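Local coordinates for protein phospholipase C-beta (PLC-beta) (Sepia officinalis, PDB 3QR0) that belongs to the phospholipase C-beta family, large proteins that combine a PH domain, EF-hand-like domains, a calcium-binding TIM barrel split into X and Y regions, and a C2 domain, at residues 536-541 against 564-569; 328-333 against 592-597; 19-24 against 130-135; 13-18 against 48-53. All blocks are in the same frame, centred on the assembly; numbering follows the deposited sequence. Where two conformers were deposited one is given.

Contact 1. Residues 536-541 against 564-569; sequences DRHYEM and NKKQIT
Gln567 and Glu540 meet at the starts of two adjacent parallel strands, 569-572 and 540-545, in the Y region of the TIM barrel; helices 546-555 and 557-563 complete the beta-alpha-beta crossover between them. The direct polar link runs from Gln567 NE2 to Glu540 O, 2.8 Å and nearly straight (169° at the hydrogen). The oxygen lies close to the amide plane of Gln567, whereas the donor stands 51° above the carbonyl plane, off the lone-pair directions. Arg537 O, at the head of the type I turn ending at Glu540, is 3.2 Å from Gln567 NE2 but badly angled for a bond. The carboxylate of Glu540 is engaged elsewhere, by Arg537 and Lys535.

Water supplies most of the remaining polar contact. One molecule donates to His538 O and Glu540 O and accepts from Ile568 N. Another joins Asp536 OD1, His538 NE2 and Lys566 NZ, bridging charges whose OD1 and NZ atoms are 4.3 Å apart, and a third links His538 ND1 to Lys566 O. Waters in the ring plane at both nitrogens, with Asp536 O also at the edge, would disfavour turning the imidazole.

Among nonpolar contacts, Lys566 CB makes a CH-pi contact over the His538 ring, 4.0 Å from its centroid and 28° off the normal. The doubly bent chain of Met541 brings its CE to 4.1 Å from Ile568 CG2.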
# COMPACT_ATOMS: atom_id res chain seq x y z
N ASP A 536 18.67 -30.80 -3.54
CA ASP A 536 17.24 -30.92 -3.86
C ASP A 536 16.35 -30.74 -2.62
O ASP A 536 15.29 -31.34 -2.53
CB ASP A 536 16.99 -32.29 -4.53
CG ASP A 536 15.74 -32.31 -5.41
OD1 ASP A 536 15.21 -31.24 -5.76
OD2 ASP A 536 15.30 -33.43 -5.75
N ARG A 537 16.81 -29.92 -1.67
CA ARG A 537 16.07 -29.66 -0.44
C ARG A 537 15.32 -28.34 -0.55
O ARG A 537 15.91 -27.26 -0.43
CB ARG A 537 17.02 -29.61 0.76
CG ARG A 537 17.72 -30.92 1.04
CD ARG A 537 18.78 -30.77 2.12
NE ARG A 537 19.77 -31.85 2.08
CZ ARG A 537 20.90 -31.87 2.78
NH1 ARG A 537 21.23 -30.87 3.59
NH2 ARG A 537 21.73 -32.91 2.65
N HIS A 538 14.01 -28.42 -0.77
CA HIS A 538 13.18 -27.25 -1.04
C HIS A 538 12.95 -26.38 0.21
O HIS A 538 12.52 -25.24 0.10
CB HIS A 538 11.82 -27.67 -1.60
CG HIS A 538 11.88 -28.33 -2.95
ND1 HIS A 538 11.01 -28.01 -3.97
CD2 HIS A 538 12.68 -29.30 -3.44
CE1 HIS A 538 11.27 -28.75 -5.03
NE2 HIS A 538 12.28 -29.55 -4.73
N TYR A 539 13.24 -26.95 1.37
CA TYR A 539 13.04 -26.29 2.67
C TYR A 539 14.33 -25.62 3.17
O TYR A 539 14.34 -25.00 4.23
CB TYR A 539 12.54 -27.30 3.70
CG TYR A 539 13.42 -28.52 3.79
CD1 TYR A 539 14.56 -28.52 4.58
CD2 TYR A 539 13.13 -29.67 3.06
CE1 TYR A 539 15.38 -29.62 4.66
CE2 TYR A 539 13.95 -30.78 3.13
CZ TYR A 539 15.07 -30.74 3.94
OH TYR A 539 15.91 -31.83 4.04
N GLU A 540 15.42 -25.76 2.41
CA GLU A 540 16.61 -24.99 2.69
C GLU A 540 16.52 -23.68 1.92
O GLU A 540 16.09 -23.65 0.77
CB GLU A 540 17.88 -25.76 2.34
CG GLU A 540 18.16 -26.90 3.32
CD GLU A 540 19.55 -27.49 3.17
OE1 GLU A 540 20.24 -27.21 2.17
OE2 GLU A 540 19.95 -28.25 4.07
N MET A 541 16.89 -22.59 2.58
CA MET A 541 16.85 -21.27 1.96
C MET A 541 18.08 -20.49 2.39
O MET A 541 18.81 -20.91 3.29
CB MET A 541 15.56 -20.53 2.35
CG MET A 541 15.37 -20.25 3.84
SD MET A 541 16.21 -18.76 4.43
CE MET A 541 15.28 -17.47 3.61
N ASN A 564 15.22 -20.02 -7.55
CA ASN A 564 14.02 -19.45 -6.94
C ASN A 564 12.69 -20.07 -7.41
O ASN A 564 11.62 -19.65 -6.97
CB ASN A 564 14.00 -17.93 -7.14
CG ASN A 564 14.97 -17.20 -6.22
OD1 ASN A 564 15.16 -17.60 -5.07
ND2 ASN A 564 15.58 -16.13 -6.72
N LYS A 565 12.75 -21.05 -8.30
CA LYS A 565 11.54 -21.77 -8.69
C LYS A 565 11.15 -22.81 -7.65
O LYS A 565 9.97 -23.14 -7.52
CB LYS A 565 11.71 -22.42 -10.07
CG LYS A 565 11.86 -21.38 -11.16
CD LYS A 565 12.08 -21.99 -12.53
CE LYS A 565 12.27 -20.89 -13.58
NZ LYS A 565 12.93 -21.41 -14.79
N LYS A 566 12.13 -23.31 -6.90
CA LYS A 566 11.90 -24.34 -5.89
C LYS A 566 12.25 -23.89 -4.48
O LYS A 566 11.61 -24.34 -3.52
CB LYS A 566 12.70 -25.59 -6.25
CG LYS A 566 12.24 -26.25 -7.53
CD LYS A 566 13.08 -27.48 -7.87
CE LYS A 566 12.40 -28.34 -8.92
NZ LYS A 566 13.17 -29.59 -9.19
N GLN A 567 13.25 -23.03 -4.34
CA GLN A 567 13.73 -22.58 -3.04
C GLN A 567 13.55 -21.08 -2.87
O GLN A 567 13.31 -20.35 -3.83
CB GLN A 567 15.20 -22.97 -2.84
CG GLN A 567 15.39 -24.48 -2.73
CD GLN A 567 16.84 -24.88 -2.61
OE1 GLN A 567 17.41 -25.43 -3.55
NE2 GLN A 567 17.45 -24.61 -1.46
N ILE A 568 13.66 -20.63 -1.62
CA ILE A 568 13.42 -19.23 -1.28
C ILE A 568 14.72 -18.47 -1.06
O ILE A 568 15.65 -18.99 -0.43
CB ILE A 568 12.55 -19.14 -0.01
CG1 ILE A 568 11.12 -19.60 -0.33
CG2 ILE A 568 12.55 -17.71 0.54
CD1 ILE A 568 10.25 -19.80 0.87
N THR A 569 14.78 -17.25 -1.59
CA THR A 569 15.84 -16.31 -1.28
C THR A 569 15.26 -15.11 -0.54
O THR A 569 14.24 -14.54 -0.96
CB THR A 569 16.54 -15.76 -2.55
OG1 THR A 569 16.89 -16.84 -3.41
CG2 THR A 569 17.82 -14.99 -2.18
O HOH W 1 12.86 -31.15 -6.87
O HOH W 2 18.72 -27.77 -2.03
O HOH W 3 13.64 -22.80 0.34
O HOH W 4 9.22 -25.66 -3.52
O HOH W 5 20.20 -26.23 -0.33

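Contact 2. Residues 328-333 against 592-597; sequences TLAAYY and GCQLVA
Tyr333 and Gln594 bring their CA atoms within 4.4 Å where strand 332-334, from the X region, meets the approach to strand 595-596, from the Y region, at a seam between the two parts of the TIM barrel; a backbone bond of Gln594 with Ile334 belongs to the same junction. Gln594 carries the contact. Its chain bends at chi2 (87°), turning the amide toward the 3-10 turn 329-331, where NE2 donates to Ala330 O at 3.0 Å. The bond is almost straight, 173° at the hydrogen, lies in the planes of both amides and uses a lone pair of the carbonyl. Gln567 O also receives a bond from NE2, and OE1 accepts from Thr569 N. Three bonds to different backbone groups thus fix which way round this buried amide sits.

Beside it the packing is tight: Tyr332 O lies 3.0 Å from Gln594 CG and 3.2 Å from Gln594 CB, and this buried oxygen has no polar partner in the model.

Gly592, with positive phi, is the C-prime residue of a Schellman motif ending helix 586-589, and its CA is 4.2 Å from Tyr333 CE1. The Tyr333 hydroxyl is held by Trp589 O in that helix. Cys593 O, likewise buried without a polar partner, instead faces the edge of the Tyr333 ring near its plane, 3.4 Å from CD1 and 3.6 Å from CE1.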
# COMPACT_ATOMS: atom_id res chain seq x y z
N THR A 328 3.43 -23.78 -4.57
CA THR A 328 4.53 -23.75 -3.62
C THR A 328 4.88 -22.32 -3.18
O THR A 328 4.80 -21.40 -3.98
CB THR A 328 5.78 -24.43 -4.21
OG1 THR A 328 6.88 -24.31 -3.30
CG2 THR A 328 6.17 -23.79 -5.55
N LEU A 329 5.26 -22.15 -1.91
CA LEU A 329 5.70 -20.83 -1.38
C LEU A 329 6.73 -20.12 -2.26
O LEU A 329 6.73 -18.89 -2.36
CB LEU A 329 6.33 -20.97 0.02
CG LEU A 329 5.44 -20.74 1.25
CD1 LEU A 329 6.24 -21.04 2.53
CD2 LEU A 329 4.90 -19.32 1.28
N ALA A 330 7.62 -20.90 -2.87
CA ALA A 330 8.66 -20.36 -3.75
C ALA A 330 8.09 -19.61 -4.97
O ALA A 330 8.81 -18.85 -5.61
CB ALA A 330 9.60 -21.49 -4.21
N ALA A 331 6.81 -19.82 -5.27
CA ALA A 331 6.17 -19.22 -6.44
C ALA A 331 5.68 -17.77 -6.25
O ALA A 331 5.14 -17.19 -7.18
CB ALA A 331 5.00 -20.10 -6.89
N TYR A 332 5.88 -17.20 -5.07
CA TYR A 332 5.28 -15.91 -4.73
C TYR A 332 6.30 -14.85 -4.37
O TYR A 332 7.36 -15.16 -3.83
CB TYR A 332 4.32 -16.08 -3.55
CG TYR A 332 3.20 -17.04 -3.86
CD1 TYR A 332 1.99 -16.59 -4.35
CD2 TYR A 332 3.38 -18.40 -3.67
CE1 TYR A 332 0.96 -17.48 -4.65
CE2 TYR A 332 2.36 -19.30 -3.97
CZ TYR A 332 1.16 -18.83 -4.46
OH TYR A 332 0.17 -19.74 -4.75
N TYR A 333 5.97 -13.61 -4.66
CA TYR A 333 6.64 -12.48 -4.05
C TYR A 333 5.92 -12.23 -2.73
O TYR A 333 4.69 -12.17 -2.71
CB TYR A 333 6.56 -11.24 -4.94
CG TYR A 333 7.25 -11.37 -6.27
CD1 TYR A 333 8.58 -11.79 -6.36
CD2 TYR A 333 6.58 -11.06 -7.45
CE1 TYR A 333 9.22 -11.90 -7.59
CE2 TYR A 333 7.21 -11.17 -8.69
CZ TYR A 333 8.52 -11.59 -8.75
OH TYR A 333 9.14 -11.70 -9.98
N GLY A 592 13.40 -13.48 -9.37
CA GLY A 592 12.45 -14.39 -8.72
C GLY A 592 12.61 -14.52 -7.22
O GLY A 592 12.01 -15.43 -6.63
N CYS A 593 13.39 -13.63 -6.59
CA CYS A 593 13.57 -13.63 -5.13
C CYS A 593 12.25 -13.28 -4.46
O CYS A 593 11.56 -12.36 -4.90
CB CYS A 593 14.65 -12.63 -4.67
SG CYS A 593 16.28 -12.94 -5.37
N GLN A 594 11.92 -14.00 -3.40
CA GLN A 594 10.59 -13.92 -2.79
C GLN A 594 10.52 -12.96 -1.61
O GLN A 594 9.54 -12.23 -1.46
CB GLN A 594 10.13 -15.30 -2.32
CG GLN A 594 10.12 -16.35 -3.42
CD GLN A 594 11.46 -17.05 -3.58
OE1 GLN A 594 12.47 -16.62 -3.02
NE2 GLN A 594 11.47 -18.14 -4.32
N LEU A 595 11.56 -12.96 -0.78
CA LEU A 595 11.57 -12.18 0.45
C LEU A 595 12.55 -11.01 0.32
O LEU A 595 13.65 -11.05 0.85
CB LEU A 595 11.93 -13.08 1.64
CG LEU A 595 10.98 -14.24 1.95
CD1 LEU A 595 11.60 -15.19 2.99
CD2 LEU A 595 9.63 -13.74 2.43
N VAL A 596 12.12 -9.98 -0.40
CA VAL A 596 12.97 -8.83 -0.67
C VAL A 596 12.72 -7.77 0.42
O VAL A 596 11.85 -6.92 0.30
CB VAL A 596 12.70 -8.29 -2.09
CG1 VAL A 596 13.61 -7.12 -2.41
CG2 VAL A 596 12.90 -9.40 -3.09
N ALA A 597 13.52 -7.87 1.49
CA ALA A 597 13.30 -7.10 2.72
C ALA A 597 13.67 -5.62 2.62
O ALA A 597 14.75 -5.25 2.15
CB ALA A 597 14.06 -7.74 3.88

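Contact 3. Residues 19-24 against 130-135; sequences PEQLIK and AKKWSE
Two donors, Gln21 NE2 and Trp133 NE1, converge on Asp26 OD2, which accepts a hydrogen bond from each; across the contact the two nitrogens are 4.5 Å apart. This shared acceptor, just beyond helix 20-24, helps orient the glutamine amide and, together with the packing around it, the indole. No hydrogen bond passes directly between 19-24 and 130-135.

The apolar centre is Leu22 on Trp133, the two side chains reaching toward each other from their helices. Leu22 CD2 sits over one face of the indole, 3.8 Å from the centroid of the five-membered ring and 23° off its normal, which meets the geometry of a CH-pi contact. The other methyl, Leu22 CD1, lies 4.0 Å from Trp133 CE3, so the fork of the leucine spreads over both rings. Phe28 meets the indole edge-to-face, and Leu43 and Val45 of strand 39-45 also touch it.

At the margin, Gln21 extends with CG opposite its backbone nitrogen (chi1 -177°), and its OE1 comes within 3.6 Å of Lys132 CD, an approach to the aliphatic part of that chain. Lys132 NZ ends 4.2 Å from Pro19 CG, with a long, weak ion pair to Glu136. Pro19, at the N-cap position of helix 20-24, packs also on Glu136 and Tyr140.

The segment axes stay 11.4 Å apart and nearly perpendicular, so large side chains fill the interval. A C-terminal helix placing a tryptophan against the strands is a hallmark of the PH domain, and Trp133 in helix 127-141 is consistent with that role.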
# COMPACT_ATOMS: atom_id res chain seq x y z
N PRO A 19 -23.73 -0.17 10.45
CA PRO A 19 -24.95 -0.44 11.21
C PRO A 19 -25.63 0.83 11.70
O PRO A 19 -24.94 1.80 12.03
CB PRO A 19 -24.45 -1.25 12.42
CG PRO A 19 -23.16 -1.82 11.99
CD PRO A 19 -22.56 -0.84 11.05
N GLU A 20 -26.96 0.82 11.76
CA GLU A 20 -27.71 1.96 12.29
C GLU A 20 -27.21 2.40 13.67
O GLU A 20 -27.23 3.59 13.99
CB GLU A 20 -29.21 1.65 12.33
CG GLU A 20 -29.94 1.94 11.03
CD GLU A 20 -30.13 3.43 10.77
OE1 GLU A 20 -30.81 4.09 11.58
OE2 GLU A 20 -29.59 3.93 9.76
N GLN A 21 -26.76 1.44 14.48
CA GLN A 21 -26.21 1.71 15.81
C GLN A 21 -25.04 2.70 15.76
O GLN A 21 -24.96 3.60 16.59
CB GLN A 21 -25.75 0.41 16.47
CG GLN A 21 -25.23 0.57 17.90
CD GLN A 21 -24.66 -0.72 18.47
OE1 GLN A 21 -25.01 -1.81 18.04
NE2 GLN A 21 -23.77 -0.60 19.46
N LEU A 22 -24.13 2.52 14.80
CA LEU A 22 -22.97 3.40 14.67
C LEU A 22 -23.32 4.74 14.02
O LEU A 22 -22.66 5.74 14.28
CB LEU A 22 -21.83 2.74 13.88
CG LEU A 22 -21.28 1.38 14.32
CD1 LEU A 22 -19.77 1.34 14.15
CD2 LEU A 22 -21.66 1.01 15.76
N ILE A 23 -24.34 4.74 13.17
CA ILE A 23 -24.84 5.96 12.54
C ILE A 23 -25.50 6.87 13.58
O ILE A 23 -25.27 8.08 13.60
CB ILE A 23 -25.84 5.63 11.40
CG1 ILE A 23 -25.10 4.97 10.23
CG2 ILE A 23 -26.56 6.89 10.91
CD1 ILE A 23 -25.99 4.53 9.10
N LYS A 24 -26.34 6.27 14.43
CA LYS A 24 -26.92 6.97 15.57
C LYS A 24 -25.82 7.36 16.56
O LYS A 24 -25.76 8.51 17.01
CB LYS A 24 -27.95 6.06 16.26
CG LYS A 24 -28.38 6.52 17.64
CD LYS A 24 -29.33 5.52 18.28
CE LYS A 24 -28.61 4.34 18.91
NZ LYS A 24 -27.83 4.72 20.11
N ALA A 130 -17.67 -1.79 22.89
CA ALA A 130 -16.25 -1.65 22.56
C ALA A 130 -15.83 -2.61 21.45
O ALA A 130 -15.11 -2.23 20.52
CB ALA A 130 -15.38 -1.86 23.80
N LYS A 131 -16.29 -3.86 21.55
CA LYS A 131 -15.96 -4.88 20.56
C LYS A 131 -16.59 -4.55 19.21
O LYS A 131 -15.90 -4.57 18.19
CB LYS A 131 -16.42 -6.26 21.04
CG LYS A 131 -16.02 -7.41 20.12
CD LYS A 131 -16.33 -8.76 20.75
CE LYS A 131 -16.04 -9.90 19.79
NZ LYS A 131 -16.42 -11.22 20.37
N LYS A 132 -17.89 -4.25 19.20
CA LYS A 132 -18.59 -3.93 17.96
C LYS A 132 -17.95 -2.76 17.21
O LYS A 132 -17.74 -2.84 16.00
CB LYS A 132 -20.07 -3.63 18.21
CG LYS A 132 -20.86 -3.38 16.93
CD LYS A 132 -22.28 -3.94 17.00
CE LYS A 132 -22.91 -4.06 15.61
NZ LYS A 132 -22.10 -4.88 14.66
N TRP A 133 -17.64 -1.68 17.92
CA TRP A 133 -16.99 -0.52 17.29
C TRP A 133 -15.61 -0.87 16.75
O TRP A 133 -15.25 -0.44 15.66
CB TRP A 133 -16.90 0.67 18.25
CG TRP A 133 -18.16 1.45 18.32
CD1 TRP A 133 -19.28 1.14 19.02
CD2 TRP A 133 -18.44 2.69 17.65
NE1 TRP A 133 -20.24 2.09 18.83
CE2 TRP A 133 -19.75 3.06 17.99
CE3 TRP A 133 -17.70 3.52 16.80
CZ2 TRP A 133 -20.35 4.22 17.51
CZ3 TRP A 133 -18.30 4.68 16.32
CH2 TRP A 133 -19.61 5.02 16.68
N SER A 134 -14.85 -1.65 17.51
CA SER A 134 -13.51 -2.05 17.09
C SER A 134 -13.54 -2.87 15.80
O SER A 134 -12.74 -2.63 14.90
CB SER A 134 -12.83 -2.85 18.20
OG SER A 134 -11.44 -2.98 17.93
N GLU A 135 -14.46 -3.82 15.71
CA GLU A 135 -14.58 -4.66 14.52
C GLU A 135 -15.09 -3.87 13.31
O GLU A 135 -14.59 -4.04 12.21
CB GLU A 135 -15.49 -5.85 14.78
CG GLU A 135 -14.89 -6.84 15.76
CD GLU A 135 -15.82 -7.97 16.11
OE1 GLU A 135 -17.03 -7.72 16.34
OE2 GLU A 135 -15.34 -9.13 16.16

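Contact 4. Residues 13-18 against 48-53; sequences LKWPKV and KGYFLY
Pro16 rests on the carbonyl of Lys48, its ring carbons CB and CG lying 3.5 Å and 3.7 Å from Lys48 O. Next to it Val18 presses one methyl onto the following peptide: Val18 CG2 is 3.5 Å from Gly49 N and 3.6 Å from Gly49 CA. With chi1 at -176°, the other methyl, CG1, lies opposite the valine's backbone nitrogen, and CG2 is the branch delivered to the glycine. Gly49 has positive phi and no side chain; a beta carbon would collide with Pro16 CB, which instead comes to 4.3 Å from Gly49 CA. At the outer end the contact thins to an oblique approach of Trp15 CZ3 to Tyr50 OH at 4.4 Å.

In the next shell, Lys48 O also stands 3.7 Å above one face of the Tyr50 ring, offset toward its rim, and is thus touched by both the proline and the aromatic ring. Asp46 braces the turn, its OD1 accepting from Lys48 N and its OD2 from Tyr50 N and Phe51 N, where strand 39-45 turns back into strand 51-54 of the PH-domain sheet. Outside the two segments, Tyr140 of helix 127-141 touches both Pro16 and Val18, and Asn143 ND2 is hydrogen-bonded to Lys14 O. The ammonium group of Lys48 is directed elsewhere, to a glycerol molecule probably from the crystallisation liquor.

No hydrogen bond or salt bridge joins the two segments. With 179 Å² buried in total, the N-terminal strip is held against this turn by van der Waals fit between aliphatic side chains and peptide groups.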
# COMPACT_ATOMS: atom_id res chain seq x y z
N LEU A 13 -15.16 -8.45 -2.62
CA LEU A 13 -15.05 -7.11 -2.03
C LEU A 13 -16.40 -6.39 -1.94
O LEU A 13 -17.17 -6.40 -2.90
CB LEU A 13 -14.08 -6.24 -2.84
CG LEU A 13 -12.61 -6.66 -2.87
CD1 LEU A 13 -11.85 -5.73 -3.80
CD2 LEU A 13 -12.00 -6.65 -1.47
N LYS A 14 -16.65 -5.76 -0.80
CA LYS A 14 -17.90 -5.04 -0.57
C LYS A 14 -17.62 -3.64 -0.03
O LYS A 14 -16.64 -3.42 0.67
CB LYS A 14 -18.77 -5.82 0.42
CG LYS A 14 -19.26 -7.16 -0.13
CD LYS A 14 -19.57 -8.16 0.97
CE LYS A 14 -19.79 -9.55 0.39
NZ LYS A 14 -20.09 -10.57 1.44
N TRP A 15 -18.49 -2.68 -0.37
CA TRP A 15 -18.39 -1.33 0.19
C TRP A 15 -18.74 -1.38 1.68
O TRP A 15 -19.44 -2.30 2.11
CB TRP A 15 -19.34 -0.39 -0.54
CG TRP A 15 -18.96 -0.15 -1.96
CD1 TRP A 15 -19.47 -0.78 -3.07
CD2 TRP A 15 -17.99 0.78 -2.44
NE1 TRP A 15 -18.86 -0.29 -4.20
CE2 TRP A 15 -17.95 0.67 -3.84
CE3 TRP A 15 -17.14 1.70 -1.81
CZ2 TRP A 15 -17.10 1.44 -4.63
CZ3 TRP A 15 -16.30 2.48 -2.59
CH2 TRP A 15 -16.28 2.34 -3.99
N PRO A 16 -18.26 -0.41 2.47
CA PRO A 16 -18.62 -0.36 3.89
C PRO A 16 -20.14 -0.38 4.11
O PRO A 16 -20.87 0.29 3.38
CB PRO A 16 -18.03 0.97 4.36
CG PRO A 16 -16.91 1.21 3.46
CD PRO A 16 -17.32 0.67 2.13
N LYS A 17 -20.57 -1.15 5.09
CA LYS A 17 -21.97 -1.24 5.48
C LYS A 17 -22.04 -0.88 6.96
O LYS A 17 -21.62 -1.66 7.80
CB LYS A 17 -22.50 -2.65 5.24
CG LYS A 17 -23.97 -2.81 5.55
CD LYS A 17 -24.55 -4.06 4.91
CE LYS A 17 -26.02 -4.20 5.22
NZ LYS A 17 -26.69 -5.20 4.34
N VAL A 18 -22.55 0.32 7.26
CA VAL A 18 -22.47 0.86 8.61
C VAL A 18 -23.78 0.60 9.35
O VAL A 18 -24.82 1.09 8.93
CB VAL A 18 -22.19 2.38 8.60
CG1 VAL A 18 -22.02 2.91 10.03
CG2 VAL A 18 -20.95 2.68 7.78
N LYS A 48 -21.56 6.21 5.10
CA LYS A 48 -20.66 5.56 4.12
C LYS A 48 -19.39 4.98 4.74
O LYS A 48 -18.56 4.43 4.02
CB LYS A 48 -20.28 6.54 3.00
CG LYS A 48 -21.47 7.05 2.20
CD LYS A 48 -22.18 5.92 1.47
CE LYS A 48 -23.03 6.44 0.31
NZ LYS A 48 -23.53 5.33 -0.54
N GLY A 49 -19.22 5.12 6.05
CA GLY A 49 -18.03 4.60 6.74
C GLY A 49 -16.74 5.32 6.38
O GLY A 49 -15.70 4.68 6.19
N TYR A 50 -16.79 6.65 6.28
CA TYR A 50 -15.61 7.45 5.93
C TYR A 50 -15.02 8.24 7.09
O TYR A 50 -13.82 8.54 7.08
CB TYR A 50 -15.94 8.44 4.80
CG TYR A 50 -16.30 7.78 3.49
CD1 TYR A 50 -15.65 6.62 3.05
CD2 TYR A 50 -17.27 8.34 2.67
CE1 TYR A 50 -15.97 6.03 1.85
CE2 TYR A 50 -17.60 7.75 1.45
CZ TYR A 50 -16.94 6.59 1.05
OH TYR A 50 -17.24 5.99 -0.15
N PHE A 51 -15.85 8.59 8.06
CA PHE A 51 -15.44 9.43 9.19
C PHE A 51 -15.99 8.91 10.50
O PHE A 51 -17.12 8.42 10.55
CB PHE A 51 -15.97 10.86 9.02
CG PHE A 51 -15.48 11.55 7.78
CD1 PHE A 51 -14.22 12.11 7.75
CD2 PHE A 51 -16.30 11.65 6.66
CE1 PHE A 51 -13.76 12.76 6.60
CE2 PHE A 51 -15.84 12.29 5.51
CZ PHE A 51 -14.58 12.85 5.48
N LEU A 52 -15.18 9.01 11.55
CA LEU A 52 -15.66 9.04 12.92
C LEU A 52 -15.80 10.51 13.28
O LEU A 52 -14.92 11.31 12.95
CB LEU A 52 -14.65 8.41 13.88
CG LEU A 52 -14.45 6.90 13.81
CD1 LEU A 52 -13.32 6.48 14.74
CD2 LEU A 52 -15.74 6.22 14.20
N TYR A 53 -16.89 10.88 13.94
CA TYR A 53 -17.06 12.27 14.34
C TYR A 53 -17.80 12.40 15.66
O TYR A 53 -18.53 11.50 16.07
CB TYR A 53 -17.74 13.09 13.23
CG TYR A 53 -19.20 12.76 12.95
CD1 TYR A 53 -20.22 13.54 13.47
CD2 TYR A 53 -19.54 11.69 12.13
CE1 TYR A 53 -21.56 13.26 13.19
CE2 TYR A 53 -20.88 11.39 11.85
CZ TYR A 53 -21.88 12.18 12.39
OH TYR A 53 -23.20 11.89 12.12

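From the N terminus, contact 4 opens at 13-18 and contact 3 immediately after it at 19-24. Contact 4 closes at 48-53 and contact 3 at 130-135, so their loops cross; they also touch through Ile23 on Val18 and Trp133 on Leu52, joining the start of the chain, the sheet and helix 127-141 of the PH domain. Contact 2 opens much later, at 328-333, and closes at 592-597, spanning the X and Y regions. Contact 1, from 536-541 to 564-569, falls wholly within that interval, and Gln594 bonds to Gln567 and Thr569 connect the two in the barrel. Centres of contacts 2 and 4 are about 34 Å apart.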